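Local coordinates for stress response kinase A (Escherichia coli, PDB 1ZYL), which phosphorylates itself and other proteins on serine and threonine using ATP, and probably counters stress linked to reactive oxygen species, at residues P83-N91 / F103-G111; L140-E151 / L218-Q228. All blocks are in the same frame, centred on the assembly; numbering follows the deposited sequence.

Contact 1: P83-N91 / F103-G111; sequences PVAAPVAFN and FAVFPSVGG
Ala85 to Phe90 run past Ala104 to Val109 in a roughly opposite direction, 141° apart, and a backbone hydrogen bond from Val88 N to Val105 O (2.8 Å) fixes the register where they come closest. The bond is nearly straight, 172° at the hydrogen, and its acceptor also takes a CA-H...O contact from Pro87. The rest is mostly apolar. Pro87 lies alongside Phe106 and sets CB over one face of the Phe106 ring in a CH-pi contact, 3.9 Å from the centroid and displaced toward the rim. The same ring offers its edge to a carbonyl, with Ala85 O 3.3 Å from Phe106 CD2. The ring reaches both because Phe106 CG stands anti to its own carbonyl carbon (chi1 -57°). Phe90 meets Val105 at about a right angle, CE2 being 3.6 Å from Val105 CG2, while Val88 CG1, of the same segment, lies over the rim of one Phe90 face. Val88 CG2 brushes Pro107 CG. Toward the other end, Ala85 CB rests 3.6 Å from Val109 CG2. The pairing thus fastens an irregular run to strand 101-107 of the five-stranded sheet, probably the strand leading to the interlobe linker in kinase-like N-lobes. Helix 64-79 packs on the irregular run through Leu75, Val78 and His71. Strand 52-57 bonds to the backbone of Ala104 and Phe106 and brings Phe52 against Val88 and Val105.

Contact 2: L140-E151 / L218-Q228; sequences LFIHRPTIGLNE and LDDARNGPAVQ
The run that follows Asp217, the inferred magnesium-binding aspartate of the kinase fold, is gripped here by Arg144 from the loop ahead of helix 149-161. Arg144 NH2 donates to two backbone oxygens lying in its guanidinium plane: Ala221 O at 2.8 Å, met on a lone pair, and Asp219 O at 3.0 Å, approached from above the carbonyl plane. Both belong to the type I turn from Leu218 to Ala221, so one nitrogen bridges two of its carbonyls. Bends at chi2 and chi3 carry the arginine there past Phe141, with CD 3.8 Å above the plane of that ring and over its centre. NH1 forms a salt bridge with Glu70 and NE bonds to Gln66 O, both in helix 64-79. A methionine in place of Arg144 would probably cost Ala221 O and Asp219 O their bonds to this side chain, leaving Asp219 O to Trp62 and Glu70 without its charged mate. Farther along, the Asn223 amide faces the Phe141 backbone: OD1 accepts from Phe141 N (3.1 Å) on a lone pair, and ND2 returns a weak bond to Phe141 O (3.3 Å). Beside it, Thr146 and Asn223 form a single beta bridge. Arg222 links Glu151 and Asp220 in a salt-bridge network, with Asp220 also paired to Arg61. Asp217 and the residues after it occupy the place of the DFG motif of protein-kinase-like phosphotransferases; here Arg144 braces them.

After helix 13-22 the chain passes through strands 32-34, 40-44 and 52-57 and helix 64-79 before contact 1, which closes a short loop holding strand 96-98 and the start of strand 101-107. Helix 119-136 then leads to contact 2, which closes a far longer loop containing most of helix 149-161, helix 171-188 and the inferred catalytic and metal-binding residues Asp201, Asn206 and Asp217. The two are in series, neither nested nor crossed. The centres of contact 1 and contact 2 lie about 22 Å apart, and the two do not touch. Helix 64-79 borders both, touching Ala86, Pro87 and Ala104 of contact 1 and Phe141, Arg144, Leu218 and Asp219 of contact 2.

Contact 1: P83-N91 / F103-G111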
loop_
_atom_site.group_PDB
_atom_site.type_symbol
_atom_site.label_atom_id
_atom_site.label_comp_id
_atom_site.label_asym_id
_atom_site.label_seq_id
_atom_site.Cartn_x
_atom_site.Cartn_y
_atom_site.Cartn_z
ATOM N N PRO A 83 -10.613 -7.890 11.048
ATOM C CA PRO A 83 -9.938 -8.955 10.296
ATOM C C PRO A 83 -8.515 -8.687 9.815
ATOM O O PRO A 83 -8.298 -8.410 8.639
ATOM C CB PRO A 83 -10.887 -9.201 9.123
ATOM C CG PRO A 83 -12.208 -8.800 9.651
ATOM C CD PRO A 83 -11.881 -7.534 10.390
ATOM N N VAL A 84 -7.550 -8.780 10.718
ATOM C CA VAL A 84 -6.147 -8.571 10.374
ATOM C C VAL A 84 -5.315 -9.492 11.253
ATOM O O VAL A 84 -5.761 -9.896 12.320
ATOM C CB VAL A 84 -5.705 -7.110 10.628
ATOM C CG1 VAL A 84 -6.539 -6.157 9.800
ATOM C CG2 VAL A 84 -5.828 -6.773 12.099
ATOM N N ALA A 85 -4.114 -9.838 10.816
ATOM C CA ALA A 85 -3.270 -10.705 11.626
ATOM C C ALA A 85 -2.186 -9.892 12.323
ATOM O O ALA A 85 -1.307 -9.319 11.686
ATOM C CB ALA A 85 -2.644 -11.787 10.769
ATOM N N ALA A 86 -2.262 -9.835 13.644
ATOM C CA ALA A 86 -1.281 -9.095 14.415
ATOM C C ALA A 86 -0.014 -9.931 14.532
ATOM O O ALA A 86 -0.069 -11.160 14.522
ATOM C CB ALA A 86 -1.835 -8.784 15.798
ATOM N N PRO A 87 1.148 -9.276 14.622
ATOM C CA PRO A 87 2.407 -10.015 14.744
ATOM C C PRO A 87 2.479 -10.692 16.112
ATOM O O PRO A 87 1.966 -10.155 17.092
ATOM C CB PRO A 87 3.451 -8.924 14.580
ATOM C CG PRO A 87 2.757 -7.723 15.167
ATOM C CD PRO A 87 1.385 -7.823 14.587
ATOM N N VAL A 88 3.102 -11.867 16.177
ATOM C CA VAL A 88 3.234 -12.597 17.439
ATOM C C VAL A 88 4.263 -11.959 18.366
ATOM O O VAL A 88 5.257 -11.395 17.912
ATOM C CB VAL A 88 3.670 -14.049 17.210
ATOM C CG1 VAL A 88 4.020 -14.700 18.538
ATOM C CG2 VAL A 88 2.563 -14.822 16.520
ATOM N N ALA A 89 4.032 -12.058 19.669
ATOM C CA ALA A 89 4.962 -11.483 20.634
ATOM C C ALA A 89 5.958 -12.535 21.105
ATOM O O ALA A 89 5.626 -13.717 21.230
ATOM C CB ALA A 89 4.199 -10.910 21.820
ATOM N N PHE A 90 7.186 -12.107 21.364
ATOM C CA PHE A 90 8.203 -13.039 21.818
ATOM C C PHE A 90 8.931 -12.603 23.076
ATOM O O PHE A 90 10.014 -12.015 23.016
ATOM C CB PHE A 90 9.207 -13.312 20.698
ATOM C CG PHE A 90 8.657 -14.176 19.607
ATOM C CD1 PHE A 90 8.444 -15.532 19.823
ATOM C CD2 PHE A 90 8.307 -13.628 18.372
ATOM C CE1 PHE A 90 7.887 -16.335 18.825
ATOM C CE2 PHE A 90 7.748 -14.423 17.364
ATOM C CZ PHE A 90 7.537 -15.779 17.592
ATOM N N ASN A 91 8.310 -12.897 24.215
ATOM C CA ASN A 91 8.877 -12.602 25.521
ATOM C C ASN A 91 9.321 -11.151 25.662
ATOM O O ASN A 91 10.413 -10.870 26.165
ATOM C CB ASN A 91 10.059 -13.544 25.773
ATOM C CG ASN A 91 9.703 -15.008 25.526
ATOM O OD1 ASN A 91 10.582 -15.865 25.446
ATOM N ND2 ASN A 91 8.410 -15.297 25.412
ATOM N N PHE A 103 12.456 -7.913 11.914
ATOM C CA PHE A 103 11.483 -8.874 11.418
ATOM C C PHE A 103 10.413 -9.181 12.442
ATOM O O PHE A 103 10.586 -8.913 13.631
ATOM C CB PHE A 103 12.162 -10.173 10.987
ATOM C CG PHE A 103 12.840 -10.921 12.104
ATOM C CD1 PHE A 103 13.955 -10.394 12.744
ATOM C CD2 PHE A 103 12.402 -12.187 12.473
ATOM C CE1 PHE A 103 14.626 -11.124 13.731
ATOM C CE2 PHE A 103 13.070 -12.921 13.461
ATOM C CZ PHE A 103 14.179 -12.391 14.087
ATOM N N ALA A 104 9.304 -9.735 11.965
ATOM C CA ALA A 104 8.182 -10.099 12.812
ATOM C C ALA A 104 7.601 -11.404 12.289
ATOM O O ALA A 104 7.883 -11.808 11.165
ATOM C CB ALA A 104 7.130 -9.003 12.786
ATOM N N VAL A 105 6.792 -12.065 13.106
ATOM C CA VAL A 105 6.186 -13.331 12.716
ATOM C C VAL A 105 4.673 -13.200 12.773
ATOM O O VAL A 105 4.128 -12.745 13.773
ATOM C CB VAL A 105 6.641 -14.477 13.655
ATOM C CG1 VAL A 105 6.154 -15.802 13.123
ATOM C CG2 VAL A 105 8.162 -14.487 13.772
ATOM N N PHE A 106 3.990 -13.588 11.703
ATOM C CA PHE A 106 2.539 -13.485 11.686
ATOM C C PHE A 106 1.861 -14.825 11.465
ATOM O O PHE A 106 2.352 -15.666 10.709
ATOM C CB PHE A 106 2.060 -12.530 10.586
ATOM C CG PHE A 106 2.621 -11.147 10.684
ATOM C CD1 PHE A 106 3.933 -10.887 10.316
ATOM C CD2 PHE A 106 1.830 -10.096 11.133
ATOM C CE1 PHE A 106 4.447 -9.599 10.392
ATOM C CE2 PHE A 106 2.334 -8.804 11.214
ATOM C CZ PHE A 106 3.647 -8.553 10.843
ATOM N N PRO A 107 0.709 -15.035 12.121
ATOM C CA PRO A 107 -0.075 -16.267 12.013
ATOM C C PRO A 107 -0.563 -16.442 10.584
ATOM O O PRO A 107 -1.457 -15.721 10.148
ATOM C CB PRO A 107 -1.237 -16.020 12.969
ATOM C CG PRO A 107 -0.668 -15.072 13.977
ATOM C CD PRO A 107 0.124 -14.128 13.126
ATOM N N SER A 108 0.017 -17.385 9.848
ATOM C CA SER A 108 -0.416 -17.606 8.473
ATOM C C SER A 108 -1.937 -17.670 8.470
ATOM O O SER A 108 -2.542 -18.574 9.052
ATOM C CB SER A 108 0.169 -18.903 7.916
ATOM O OG SER A 108 -0.251 -19.105 6.579
ATOM N N VAL A 109 -2.544 -16.687 7.816
ATOM C CA VAL A 109 -3.994 -16.566 7.742
ATOM C C VAL A 109 -4.686 -17.596 6.845
ATOM O O VAL A 109 -5.556 -18.334 7.306
ATOM C CB VAL A 109 -4.385 -15.142 7.273
ATOM C CG1 VAL A 109 -5.893 -14.970 7.312
ATOM C CG2 VAL A 109 -3.701 -14.103 8.154
ATOM N N GLY A 110 -4.306 -17.645 5.571
ATOM C CA GLY A 110 -4.932 -18.583 4.653
ATOM C C GLY A 110 -6.195 -17.978 4.067
ATOM O O GLY A 110 -6.508 -16.823 4.346
ATOM N N GLY A 111 -6.923 -18.743 3.258
ATOM C CA GLY A 111 -8.144 -18.220 2.666
ATOM C C GLY A 111 -8.090 -18.035 1.156
ATOM O O GLY A 111 -7.015 -18.049 0.557
#

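Contact 2: L140-E151 / L218-Q228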
loop_
_atom_site.group_PDB
_atom_site.type_symbol
_atom_site.label_atom_id
_atom_site.label_comp_id
_atom_site.label_asym_id
_atom_site.label_seq_id
_atom_site.Cartn_x
_atom_site.Cartn_y
_atom_site.Cartn_z
ATOM N N LEU A 140 -3.112 9.203 15.803
ATOM C CA LEU A 140 -2.335 9.273 14.567
ATOM C C LEU A 140 -0.892 8.807 14.691
ATOM O O LEU A 140 -0.245 9.001 15.718
ATOM C CB LEU A 140 -2.320 10.717 14.059
ATOM C CG LEU A 140 -3.366 11.239 13.074
ATOM C CD1 LEU A 140 -4.600 10.364 13.049
ATOM C CD2 LEU A 140 -3.713 12.645 13.455
ATOM N N PHE A 141 -0.374 8.200 13.634
ATOM C CA PHE A 141 1.016 7.774 13.652
ATOM C C PHE A 141 1.844 9.029 13.961
ATOM O O PHE A 141 1.364 10.158 13.824
ATOM C CB PHE A 141 1.403 7.191 12.288
ATOM C CG PHE A 141 0.760 5.862 11.992
ATOM C CD1 PHE A 141 0.189 5.612 10.752
ATOM C CD2 PHE A 141 0.744 4.847 12.953
ATOM C CE1 PHE A 141 -0.390 4.371 10.467
ATOM C CE2 PHE A 141 0.164 3.590 12.677
ATOM C CZ PHE A 141 -0.400 3.355 11.436
ATOM N N ILE A 142 3.076 8.840 14.409
ATOM C CA ILE A 142 3.925 9.980 14.705
ATOM C C ILE A 142 5.173 9.834 13.875
ATOM O O ILE A 142 5.759 10.827 13.454
ATOM C CB ILE A 142 4.308 10.043 16.197
ATOM C CG1 ILE A 142 3.089 10.442 17.028
ATOM C CG2 ILE A 142 5.417 11.057 16.410
ATOM C CD1 ILE A 142 3.355 10.490 18.521
ATOM N N HIS A 143 5.563 8.587 13.630
ATOM C CA HIS A 143 6.756 8.294 12.840
ATOM C C HIS A 143 6.459 7.883 11.400
ATOM O O HIS A 143 7.197 8.247 10.482
ATOM C CB HIS A 143 7.584 7.222 13.538
ATOM C CG HIS A 143 8.129 7.670 14.853
ATOM N ND1 HIS A 143 8.919 8.790 14.981
ATOM C CD2 HIS A 143 7.962 7.181 16.104
ATOM C CE1 HIS A 143 9.217 8.975 16.255
ATOM N NE2 HIS A 143 8.648 8.014 16.957
ATOM N N ARG A 144 5.388 7.123 11.203
ATOM C CA ARG A 144 5.010 6.707 9.868
ATOM C C ARG A 144 4.583 7.936 9.086
ATOM O O ARG A 144 4.111 8.920 9.661
ATOM C CB ARG A 144 3.847 5.738 9.921
ATOM C CG ARG A 144 4.113 4.514 10.739
ATOM C CD ARG A 144 3.372 3.358 10.153
ATOM N NE ARG A 144 4.261 2.218 10.045
ATOM C CZ ARG A 144 4.377 1.472 8.959
ATOM N NH1 ARG A 144 5.219 0.445 8.954
ATOM N NH2 ARG A 144 3.653 1.751 7.884
ATOM N N PRO A 145 4.734 7.898 7.759
ATOM C CA PRO A 145 4.351 9.037 6.923
ATOM C C PRO A 145 2.871 9.356 6.996
ATOM O O PRO A 145 2.041 8.505 7.331
ATOM C CB PRO A 145 4.734 8.587 5.512
ATOM C CG PRO A 145 5.823 7.622 5.735
ATOM C CD PRO A 145 5.365 6.843 6.951
ATOM N N THR A 146 2.535 10.595 6.692
ATOM C CA THR A 146 1.138 10.974 6.656
ATOM C C THR A 146 0.971 11.489 5.228
ATOM O O THR A 146 1.484 12.553 4.883
ATOM C CB THR A 146 0.812 12.037 7.722
ATOM O OG1 THR A 146 -0.163 12.947 7.214
ATOM C CG2 THR A 146 2.055 12.775 8.129
ATOM N N ILE A 147 0.298 10.683 4.400
ATOM C CA ILE A 147 0.067 10.971 2.990
ATOM C C ILE A 147 0.003 12.464 2.689
ATOM O O ILE A 147 -0.702 13.231 3.352
ATOM C CB ILE A 147 -1.226 10.256 2.488
ATOM C CG1 ILE A 147 -0.980 8.750 2.408
ATOM C CG2 ILE A 147 -1.650 10.774 1.113
ATOM C CD1 ILE A 147 -2.154 7.962 1.846
ATOM N N GLY A 148 0.763 12.870 1.683
ATOM C CA GLY A 148 0.807 14.258 1.298
ATOM C C GLY A 148 1.655 14.368 0.054
ATOM O O GLY A 148 2.263 13.387 -0.379
ATOM N N LEU A 149 1.714 15.567 -0.514
ATOM C CA LEU A 149 2.462 15.817 -1.742
ATOM C C LEU A 149 3.981 15.623 -1.675
ATOM O O LEU A 149 4.602 15.261 -2.675
ATOM C CB LEU A 149 2.152 17.231 -2.234
ATOM C CG LEU A 149 0.672 17.590 -2.298
ATOM C CD1 LEU A 149 0.523 18.887 -3.065
ATOM C CD2 LEU A 149 -0.119 16.469 -2.969
ATOM N N ASN A 150 4.578 15.858 -0.510
ATOM C CA ASN A 150 6.024 15.719 -0.372
ATOM C C ASN A 150 6.550 14.359 -0.788
ATOM O O ASN A 150 7.345 14.251 -1.716
ATOM C CB ASN A 150 6.463 15.991 1.064
ATOM C CG ASN A 150 7.921 15.635 1.301
ATOM O OD1 ASN A 150 8.245 14.878 2.220
ATOM N ND2 ASN A 150 8.805 16.177 0.474
ATOM N N GLU A 151 6.100 13.330 -0.079
ATOM C CA GLU A 151 6.512 11.950 -0.327
ATOM C C GLU A 151 5.987 11.382 -1.633
ATOM O O GLU A 151 6.662 10.598 -2.302
ATOM C CB GLU A 151 6.027 11.051 0.813
ATOM C CG GLU A 151 6.429 9.602 0.666
ATOM C CD GLU A 151 5.815 8.733 1.728
ATOM O OE1 GLU A 151 6.331 7.619 1.982
ATOM O OE2 GLU A 151 4.800 9.168 2.308
ATOM N N LEU A 218 0.018 -4.474 6.425
ATOM C CA LEU A 218 -0.138 -3.103 6.882
ATOM C C LEU A 218 1.171 -2.346 6.712
ATOM O O LEU A 218 1.300 -1.204 7.147
ATOM C CB LEU A 218 -0.551 -3.055 8.349
ATOM C CG LEU A 218 -1.880 -3.674 8.779
ATOM C CD1 LEU A 218 -2.284 -3.017 10.079
ATOM C CD2 LEU A 218 -2.969 -3.465 7.742
ATOM N N ASP A 219 2.142 -2.987 6.071
ATOM C CA ASP A 219 3.449 -2.375 5.859
ATOM C C ASP A 219 3.342 -0.941 5.342
ATOM O O ASP A 219 4.216 -0.111 5.607
ATOM C CB ASP A 219 4.269 -3.204 4.866
ATOM C CG ASP A 219 5.736 -2.797 4.832
ATOM O OD1 ASP A 219 6.385 -2.986 3.781
ATOM O OD2 ASP A 219 6.242 -2.304 5.861
ATOM N N ASP A 220 2.269 -0.650 4.607
ATOM C CA ASP A 220 2.078 0.684 4.042
ATOM C C ASP A 220 1.191 1.608 4.852
ATOM O O ASP A 220 1.067 2.784 4.530
ATOM C CB ASP A 220 1.562 0.582 2.606
ATOM C CG ASP A 220 2.697 0.472 1.582
ATOM O OD1 ASP A 220 2.534 -0.249 0.566
ATOM O OD2 ASP A 220 3.750 1.119 1.788
ATOM N N ALA A 221 0.594 1.085 5.913
ATOM C CA ALA A 221 -0.262 1.891 6.776
ATOM C C ALA A 221 0.358 3.278 6.887
ATOM O O ALA A 221 1.524 3.421 7.241
ATOM C CB ALA A 221 -0.377 1.245 8.163
ATOM N N ARG A 222 -0.431 4.296 6.575
ATOM C CA ARG A 222 0.042 5.668 6.608
ATOM C C ARG A 222 -1.078 6.533 7.163
ATOM O O ARG A 222 -2.179 6.041 7.375
ATOM C CB ARG A 222 0.376 6.090 5.176
ATOM C CG ARG A 222 1.659 6.882 5.016
ATOM C CD ARG A 222 2.165 6.850 3.572
ATOM N NE ARG A 222 2.517 5.500 3.158
ATOM C CZ ARG A 222 3.567 5.214 2.398
ATOM N NH1 ARG A 222 3.827 3.959 2.056
ATOM N NH2 ARG A 222 4.366 6.183 1.984
ATOM N N ASN A 223 -0.804 7.803 7.439
ATOM C CA ASN A 223 -1.880 8.677 7.903
ATOM C C ASN A 223 -2.426 9.346 6.637
ATOM O O ASN A 223 -1.668 9.914 5.844
ATOM C CB ASN A 223 -1.378 9.765 8.865
ATOM C CG ASN A 223 -0.895 9.210 10.206
ATOM O OD1 ASN A 223 -1.496 8.293 10.771
ATOM N ND2 ASN A 223 0.186 9.791 10.731
ATOM N N GLY A 224 -3.733 9.271 6.430
ATOM C CA GLY A 224 -4.312 9.889 5.252
ATOM C C GLY A 224 -5.820 9.993 5.324
ATOM O O GLY A 224 -6.412 9.803 6.387
ATOM N N PRO A 225 -6.477 10.301 4.201
ATOM C CA PRO A 225 -7.936 10.428 4.149
ATOM C C PRO A 225 -8.597 9.070 3.956
ATOM O O PRO A 225 -8.146 8.254 3.142
ATOM C CB PRO A 225 -8.150 11.349 2.961
ATOM C CG PRO A 225 -7.091 10.901 2.037
ATOM C CD PRO A 225 -5.873 10.719 2.926
ATOM N N ALA A 226 -9.672 8.840 4.704
ATOM C CA ALA A 226 -10.409 7.586 4.643
ATOM C C ALA A 226 -10.558 7.073 3.215
ATOM O O ALA A 226 -10.386 5.877 2.969
ATOM C CB ALA A 226 -11.768 7.751 5.295
ATOM N N VAL A 227 -10.863 7.964 2.273
ATOM C CA VAL A 227 -11.017 7.561 0.875
ATOM C C VAL A 227 -9.892 6.688 0.338
ATOM O O VAL A 227 -10.128 5.850 -0.537
ATOM C CB VAL A 227 -11.124 8.756 -0.078
ATOM C CG1 VAL A 227 -12.557 8.964 -0.468
ATOM C CG2 VAL A 227 -10.559 9.992 0.565
ATOM N N GLN A 228 -8.680 6.893 0.856
ATOM C CA GLN A 228 -7.509 6.135 0.415
ATOM C C GLN A 228 -7.745 4.636 0.412
ATOM O O GLN A 228 -7.292 3.943 -0.492
ATOM C CB GLN A 228 -6.311 6.428 1.312
ATOM C CG GLN A 228 -5.069 6.869 0.571
ATOM C CD GLN A 228 -4.687 5.942 -0.562
ATOM O OE1 GLN A 228 -4.140 4.859 -0.349
ATOM N NE2 GLN A 228 -4.977 6.370 -1.784
#